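Local coordinates for protein methylocystis parvus OBBP MbnE (Methylocystis parvus OBBP, PDB 5ICQ) that probably binds the copper-chelating peptide methanobactin in the periplasm, as a member of the family 5 extracellular solute-binding proteins, at residues P44-Y55 against A101-Y111. Residues are numbered along the deposited sequence; the frame is centred on the assembly and turned at random.
Sequences PQLPKDFDHFPY and ARSQDEPFTLY
Y111, the residue most covered by the opposite segment, packs against L46, F50 and F53 where loop 44-55 wraps the hairpin of 101-111. With CG anti to its own carbonyl carbon (chi1 -69°), its ring projects into the loop. L46 CD1 lies over one face of the Y111 ring, 4.0 Å from the centroid and 21° off the normal. F50 and F53 approach Y111 obliquely, F50 CE1 reaching CD1 at 3.7 Å and F53 CE1 reaching CD2 at 3.6 Å, which completes an aromatic cluster. Y111 OH is gripped twice: it accepts from L46 N at 2.9 Å and donates to the syn lone pair of E106 OE2 at 2.6 Å. The other oxygen, E106 OE1, takes Q45 N at 3.0 Å and T109 OG1 from opposite faces of the carboxylate, so three bonds hold this buried carboxylate. Replacing Y111 by an alanine is likely to open a gap beneath L46 and leave L46 N and E106 OE2 without their shared partner. At the hairpin turn, S103 CB covers a face of F53, while Q104 N points almost straight (175°) at Y55 OH, 2.9 Å away. D105, beside P54, forms a salt bridge with R589. The loose side is the outer part of the 47-50 turn, where P47, K48 and D49 are exposed and make no contact with the hairpin. The whole is a beta-hairpin within the antiparallel sheet of a solute-binding protein, its connection including a type I turn at 103-106, clasped by an irregular loop.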
ATOM      1  N   PRO A  44      21.509  -5.758  -2.412  1.00 18.63           N
ATOM      2  CA  PRO A  44      21.287  -4.523  -1.650  1.00 16.41           C
ATOM      3  C   PRO A  44      22.130  -3.406  -2.238  1.00 20.65           C
ATOM      4  O   PRO A  44      23.271  -3.625  -2.645  1.00 22.93           O
ATOM      5  CB  PRO A  44      21.743  -4.888  -0.227  1.00 20.00           C
ATOM      6  CG  PRO A  44      21.808  -6.390  -0.201  1.00 24.94           C
ATOM      7  CD  PRO A  44      22.146  -6.808  -1.596  1.00 22.04           C
ATOM      8  N   GLN A  45      21.559  -2.203  -2.312  1.00 16.61           N
ATOM      9  CA  GLN A  45      22.284  -1.125  -2.972  1.00 19.37           C
ATOM     10  C   GLN A  45      23.288  -0.429  -2.057  1.00 19.29           C
ATOM     11  O   GLN A  45      24.225   0.200  -2.561  1.00 19.59           O
ATOM     12  CB  GLN A  45      21.297  -0.120  -3.565  1.00 18.07           C
ATOM     13  CG  GLN A  45      20.433  -0.709  -4.697  1.00 38.65           C
ATOM     14  CD  GLN A  45      21.239  -1.414  -5.806  1.00 49.33           C
ATOM     15  OE1 GLN A  45      21.593  -2.590  -5.692  1.00 48.95           O
ATOM     16  NE2 GLN A  45      21.510  -0.691  -6.889  1.00 51.87           N
ATOM     17  N   LEU A  46      23.138  -0.553  -0.700  1.00 16.15           N
ATOM     18  CA  LEU A  46      24.133   0.069   0.175  1.00 16.13           C
ATOM     19  C   LEU A  46      25.304  -0.878   0.426  1.00 20.15           C
ATOM     20  O   LEU A  46      25.099  -2.083   0.626  1.00 19.72           O
ATOM     21  CB  LEU A  46      23.516   0.459   1.522  1.00 12.35           C
ATOM     22  CG  LEU A  46      22.295   1.379   1.487  1.00  9.62           C
ATOM     23  CD1 LEU A  46      21.733   1.640   2.891  1.00 13.14           C
ATOM     24  CD2 LEU A  46      22.620   2.682   0.776  1.00 16.32           C
ATOM     25  N   PRO A  47      26.529  -0.349   0.454  1.00 19.87           N
ATOM     26  CA  PRO A  47      27.686  -1.181   0.799  1.00 23.74           C
ATOM     27  C   PRO A  47      27.606  -1.673   2.234  1.00 24.46           C
ATOM     28  O   PRO A  47      26.924  -1.095   3.085  1.00 24.25           O
ATOM     29  CB  PRO A  47      28.880  -0.240   0.600  1.00 25.35           C
ATOM     30  CG  PRO A  47      28.312   1.136   0.731  1.00 29.06           C
ATOM     31  CD  PRO A  47      26.897   1.056   0.204  1.00 19.36           C
ATOM     32  N   LYS A  48      28.339  -2.756   2.502  1.00 20.36           N
ATOM     33  CA  LYS A  48      28.311  -3.374   3.824  1.00 29.75           C
ATOM     34  C   LYS A  48      28.614  -2.368   4.928  1.00 35.32           C
ATOM     35  O   LYS A  48      28.039  -2.449   6.020  1.00 34.29           O
ATOM     36  CB  LYS A  48      29.309  -4.535   3.878  1.00 39.32           C
ATOM     37  CG  LYS A  48      29.287  -5.305   5.195  1.00 52.21           C
ATOM     38  CD  LYS A  48      30.267  -6.472   5.200  1.00 56.35           C
ATOM     39  CE  LYS A  48      31.708  -5.996   5.089  1.00 59.28           C
ATOM     40  NZ  LYS A  48      32.681  -7.074   5.428  1.00 60.62           N
ATOM     41  N   ASP A  49      29.478  -1.392   4.653  1.00 28.63           N
ATOM     42  CA  ASP A  49      29.945  -0.444   5.656  1.00 28.15           C
ATOM     43  C   ASP A  49      29.263   0.918   5.546  1.00 23.94           C
ATOM     44  O   ASP A  49      29.839   1.927   5.971  1.00 22.26           O
ATOM     45  CB  ASP A  49      31.461  -0.288   5.545  1.00 37.17           C
ATOM     46  CG  ASP A  49      31.885   0.360   4.234  1.00 50.80           C
ATOM     47  OD1 ASP A  49      31.100   0.318   3.259  1.00 51.23           O
ATOM     48  OD2 ASP A  49      33.004   0.909   4.179  1.00 57.25           O
ATOM     49  N   PHE A  50      28.051   0.976   4.985  1.00 19.07           N
ATOM     50  CA  PHE A  50      27.361   2.256   4.885  1.00 19.75           C
ATOM     51  C   PHE A  50      27.206   2.881   6.272  1.00 17.94           C
ATOM     52  O   PHE A  50      27.072   2.185   7.283  1.00 17.34           O
ATOM     53  CB  PHE A  50      25.983   2.088   4.216  1.00 17.67           C
ATOM     54  CG  PHE A  50      24.931   1.470   5.114  1.00 16.37           C
ATOM     55  CD1 PHE A  50      24.783   0.092   5.190  1.00 15.78           C
ATOM     56  CD2 PHE A  50      24.081   2.277   5.872  1.00 12.98           C
ATOM     57  CE1 PHE A  50      23.818  -0.482   6.020  1.00 16.81           C
ATOM     58  CE2 PHE A  50      23.113   1.706   6.699  1.00 14.84           C
ATOM     59  CZ  PHE A  50      22.989   0.327   6.772  1.00 16.69           C
ATOM     60  N   ASP A  51      27.239   4.210   6.310  1.00 14.38           N
ATOM     61  CA  ASP A  51      27.185   4.943   7.567  1.00 19.80           C
ATOM     62  C   ASP A  51      25.760   5.224   8.021  1.00 15.92           C
ATOM     63  O   ASP A  51      25.484   5.209   9.222  1.00 16.72           O
ATOM     64  CB  ASP A  51      27.936   6.270   7.444  1.00 19.66           C
ATOM     65  CG  ASP A  51      27.904   7.070   8.732  1.00 28.77           C
ATOM     66  OD1 ASP A  51      28.645   6.708   9.667  1.00 31.74           O
ATOM     67  OD2 ASP A  51      27.121   8.042   8.818  1.00 29.13           O
ATOM     68  N   HIS A  52      24.859   5.513   7.085  1.00 15.39           N
ATOM     69  CA  HIS A  52      23.470   5.811   7.412  1.00 13.39           C
ATOM     70  C   HIS A  52      22.647   5.636   6.149  1.00 15.27           C
ATOM     71  O   HIS A  52      23.190   5.596   5.039  1.00 14.11           O
ATOM     72  CB  HIS A  52      23.318   7.236   7.962  1.00 14.48           C
ATOM     73  CG  HIS A  52      23.854   8.297   7.044  1.00 18.71           C
ATOM     74  ND1 HIS A  52      25.192   8.636   6.996  1.00 18.70           N
ATOM     75  CD2 HIS A  52      23.235   9.080   6.128  1.00 17.66           C
ATOM     76  CE1 HIS A  52      25.372   9.579   6.086  1.00 22.81           C
ATOM     77  NE2 HIS A  52      24.201   9.870   5.548  1.00 22.03           N
ATOM     78  N   PHE A  53      21.333   5.528   6.323  1.00 15.37           N
ATOM     79  CA  PHE A  53      20.450   5.490   5.161  1.00 11.45           C
ATOM     80  C   PHE A  53      20.510   6.837   4.440  1.00 11.74           C
ATOM     81  O   PHE A  53      20.577   7.881   5.090  1.00 12.98           O
ATOM     82  CB  PHE A  53      19.006   5.195   5.577  1.00 11.70           C
ATOM     83  CG  PHE A  53      18.738   3.742   5.923  1.00 10.67           C
ATOM     84  CD1 PHE A  53      19.714   2.766   5.752  1.00 12.59           C
ATOM     85  CD2 PHE A  53      17.486   3.359   6.383  1.00 11.51           C
ATOM     86  CE1 PHE A  53      19.456   1.428   6.058  1.00 11.67           C
ATOM     87  CE2 PHE A  53      17.216   2.020   6.696  1.00  9.72           C
ATOM     88  CZ  PHE A  53      18.187   1.059   6.525  1.00  9.58           C
ATOM     89  N   PRO A  54      20.466   6.854   3.105  1.00 14.85           N
ATOM     90  CA  PRO A  54      20.725   8.115   2.385  1.00 20.93           C
ATOM     91  C   PRO A  54      19.657   9.185   2.580  1.00 18.57           C
ATOM     92  O   PRO A  54      19.943  10.362   2.319  1.00 18.97           O
ATOM     93  CB  PRO A  54      20.822   7.677   0.915  1.00 24.27           C
ATOM     94  CG  PRO A  54      20.137   6.360   0.858  1.00 28.03           C
ATOM     95  CD  PRO A  54      20.366   5.705   2.193  1.00 23.17           C
ATOM     96  N   TYR A  55      18.453   8.836   3.042  1.00 14.35           N
ATOM     97  CA  TYR A  55      17.426   9.829   3.337  1.00 16.05           C
ATOM     98  C   TYR A  55      17.383  10.214   4.814  1.00 20.02           C
ATOM     99  O   TYR A  55      16.419  10.850   5.256  1.00 17.19           O
ATOM    100  CB  TYR A  55      16.042   9.331   2.890  1.00 18.25           C
ATOM    101  CG  TYR A  55      15.608   8.012   3.504  1.00 16.54           C
ATOM    102  CD1 TYR A  55      16.092   6.807   3.008  1.00 11.98           C
ATOM    103  CD2 TYR A  55      14.702   7.972   4.562  1.00 12.27           C
ATOM    104  CE1 TYR A  55      15.699   5.593   3.556  1.00 10.07           C
ATOM    105  CE2 TYR A  55      14.301   6.758   5.111  1.00 14.88           C
ATOM    106  CZ  TYR A  55      14.810   5.580   4.601  1.00 10.88           C
ATOM    107  OH  TYR A  55      14.435   4.371   5.130  1.00 12.12           O
ATOM    108  N   ALA A 101      15.897  -3.720   9.378  1.00 10.76           N
ATOM    109  CA  ALA A 101      15.281  -2.424   9.127  1.00 12.43           C
ATOM    110  C   ALA A 101      15.165  -2.224   7.624  1.00 12.40           C
ATOM    111  O   ALA A 101      16.126  -2.461   6.891  1.00 10.33           O
ATOM    112  CB  ALA A 101      16.117  -1.299   9.752  1.00 10.40           C
ATOM    113  N   ARG A 102      14.006  -1.775   7.164  1.00 11.75           N
ATOM    114  CA  ARG A 102      13.779  -1.600   5.734  1.00 11.06           C
ATOM    115  C   ARG A 102      14.244  -0.209   5.305  1.00 13.00           C
ATOM    116  O   ARG A 102      13.863   0.793   5.917  1.00 12.15           O
ATOM    117  CB  ARG A 102      12.297  -1.789   5.417  1.00 11.07           C
ATOM    118  CG  ARG A 102      11.979  -1.673   3.943  1.00 13.89           C
ATOM    119  CD  ARG A 102      10.546  -2.145   3.679  1.00 16.93           C
ATOM    120  NE  ARG A 102      10.244  -2.216   2.251  1.00 15.23           N
ATOM    121  CZ  ARG A 102       9.129  -2.749   1.755  1.00 26.26           C
ATOM    122  NH1 ARG A 102       8.224  -3.269   2.577  1.00 22.75           N
ATOM    123  NH2 ARG A 102       8.923  -2.783   0.444  1.00 19.91           N
ATOM    124  N   SER A 103      15.093  -0.143   4.284  1.00  9.50           N
ATOM    125  CA  SER A 103      15.429   1.145   3.693  1.00  9.26           C
ATOM    126  C   SER A 103      14.338   1.535   2.712  1.00 14.78           C
ATOM    127  O   SER A 103      14.066   0.799   1.755  1.00 15.03           O
ATOM    128  CB  SER A 103      16.769   1.120   2.966  1.00 11.63           C
ATOM    129  OG  SER A 103      16.934   2.367   2.302  1.00 12.04           O
ATOM    130  N   GLN A 104      13.721   2.694   2.937  1.00 14.72           N
ATOM    131  CA  GLN A 104      12.704   3.160   2.003  1.00 17.03           C
ATOM    132  C   GLN A 104      13.296   3.802   0.761  1.00 17.43           C
ATOM    133  O   GLN A 104      12.550   4.347  -0.061  1.00 18.75           O
ATOM    134  CB  GLN A 104      11.745   4.123   2.703  1.00 17.72           C
ATOM    135  CG  GLN A 104      10.625   3.409   3.448  1.00 27.99           C
ATOM    136  CD  GLN A 104       9.961   2.302   2.617  1.00 37.64           C
ATOM    137  OE1 GLN A 104       9.718   2.461   1.413  1.00 40.01           O
ATOM    138  NE2 GLN A 104       9.661   1.176   3.263  1.00 29.49           N
ATOM    139  N   ASP A 105      14.610   3.745   0.597  1.00 12.92           N
ATOM    140  CA  ASP A 105      15.241   4.219  -0.627  1.00 14.60           C
ATOM    141  C   ASP A 105      15.347   3.146  -1.706  1.00 13.47           C
ATOM    142  O   ASP A 105      15.843   3.436  -2.802  1.00 13.56           O
ATOM    143  CB  ASP A 105      16.633   4.767  -0.321  1.00 19.97           C
ATOM    144  CG  ASP A 105      16.945   6.010  -1.118  1.00 22.75           C
ATOM    145  OD1 ASP A 105      16.035   6.856  -1.290  1.00 20.68           O
ATOM    146  OD2 ASP A 105      18.092   6.135  -1.574  1.00 29.66           O
ATOM    147  N   GLU A 106      14.913   1.925  -1.425  1.00 12.37           N
ATOM    148  CA  GLU A 106      14.917   0.820  -2.372  1.00 11.69           C
ATOM    149  C   GLU A 106      13.530   0.196  -2.390  1.00 12.67           C
ATOM    150  O   GLU A 106      12.752   0.385  -1.448  1.00 13.49           O
ATOM    151  CB  GLU A 106      15.972  -0.225  -1.990  1.00 14.22           C
ATOM    152  CG  GLU A 106      17.411   0.314  -2.043  1.00 18.81           C
ATOM    153  CD  GLU A 106      18.442  -0.676  -1.507  1.00 15.75           C
ATOM    154  OE1 GLU A 106      18.629  -1.753  -2.107  1.00 14.68           O
ATOM    155  OE2 GLU A 106      19.067  -0.373  -0.473  1.00 13.48           O
ATOM    156  N   PRO A 107      13.170  -0.525  -3.460  1.00 15.24           N
ATOM    157  CA  PRO A 107      11.826  -1.143  -3.489  1.00 11.50           C
ATOM    158  C   PRO A 107      11.559  -2.057  -2.303  1.00 11.69           C
ATOM    159  O   PRO A 107      10.522  -1.928  -1.637  1.00 14.52           O
ATOM    160  CB  PRO A 107      11.823  -1.918  -4.820  1.00 13.73           C
ATOM    161  CG  PRO A 107      12.859  -1.266  -5.664  1.00 18.23           C
ATOM    162  CD  PRO A 107      13.904  -0.714  -4.727  1.00 16.30           C
ATOM    163  N   PHE A 108      12.470  -2.983  -2.014  1.00 14.29           N
ATOM    164  CA  PHE A 108      12.304  -3.886  -0.880  1.00 11.91           C
ATOM    165  C   PHE A 108      13.663  -4.441  -0.460  1.00 12.79           C
ATOM    166  O   PHE A 108      14.046  -5.539  -0.884  1.00 13.26           O
ATOM    167  CB  PHE A 108      11.338  -5.023  -1.252  1.00 17.90           C
ATOM    168  CG  PHE A 108      10.766  -5.786  -0.063  1.00 15.31           C
ATOM    169  CD1 PHE A 108      11.102  -5.452   1.243  1.00 15.38           C
ATOM    170  CD2 PHE A 108       9.894  -6.851  -0.270  1.00 17.69           C
ATOM    171  CE1 PHE A 108      10.566  -6.163   2.326  1.00 16.07           C
ATOM    172  CE2 PHE A 108       9.366  -7.568   0.800  1.00 22.79           C
ATOM    173  CZ  PHE A 108       9.702  -7.223   2.102  1.00 16.47           C
ATOM    174  N   THR A 109      14.406  -3.692   0.362  1.00 10.81           N
ATOM    175  CA  THR A 109      15.713  -4.127   0.848  1.00 12.57           C
ATOM    176  C   THR A 109      15.792  -3.889   2.347  1.00 11.34           C
ATOM    177  O   THR A 109      15.335  -2.851   2.841  1.00  8.04           O
ATOM    178  CB  THR A 109      16.883  -3.401   0.155  1.00  8.94           C
ATOM    179  OG1 THR A 109      16.815  -3.600  -1.263  1.00 13.14           O
ATOM    180  CG2 THR A 109      18.233  -3.944   0.646  1.00  9.54           C
ATOM    181  N   LEU A 110      16.360  -4.862   3.063  1.00  9.58           N
ATOM    182  CA  LEU A 110      16.453  -4.838   4.517  1.00 11.86           C
ATOM    183  C   LEU A 110      17.911  -4.788   4.956  1.00 12.95           C
ATOM    184  O   LEU A 110      18.776  -5.384   4.317  1.00 12.75           O
ATOM    185  CB  LEU A 110      15.798  -6.079   5.124  1.00 14.12           C
ATOM    186  CG  LEU A 110      14.363  -6.311   4.660  1.00 12.44           C
ATOM    187  CD1 LEU A 110      13.850  -7.622   5.241  1.00 10.06           C
ATOM    188  CD2 LEU A 110      13.478  -5.143   5.101  1.00 11.44           C
ATOM    189  N   TYR A 111      18.170  -4.109   6.074  1.00 10.49           N
ATOM    190  CA  TYR A 111      19.507  -3.928   6.616  1.00  9.56           C
ATOM    191  C   TYR A 111      19.504  -4.250   8.104  1.00  9.98           C
ATOM    192  O   TYR A 111      18.437  -4.347   8.713  1.00 10.99           O
ATOM    193  CB  TYR A 111      19.992  -2.493   6.357  1.00 10.34           C
ATOM    194  CG  TYR A 111      20.234  -2.266   4.873  1.00 11.97           C
ATOM    195  CD1 TYR A 111      21.404  -2.715   4.265  1.00 14.27           C
ATOM    196  CD2 TYR A 111      19.276  -1.629   4.077  1.00 13.08           C
ATOM    197  CE1 TYR A 111      21.627  -2.524   2.891  1.00 13.45           C
ATOM    198  CE2 TYR A 111      19.491  -1.422   2.706  1.00 11.10           C
ATOM    199  CZ  TYR A 111      20.667  -1.887   2.122  1.00 11.31           C
ATOM    200  OH  TYR A 111      20.892  -1.711   0.756  1.00 14.65           O
TER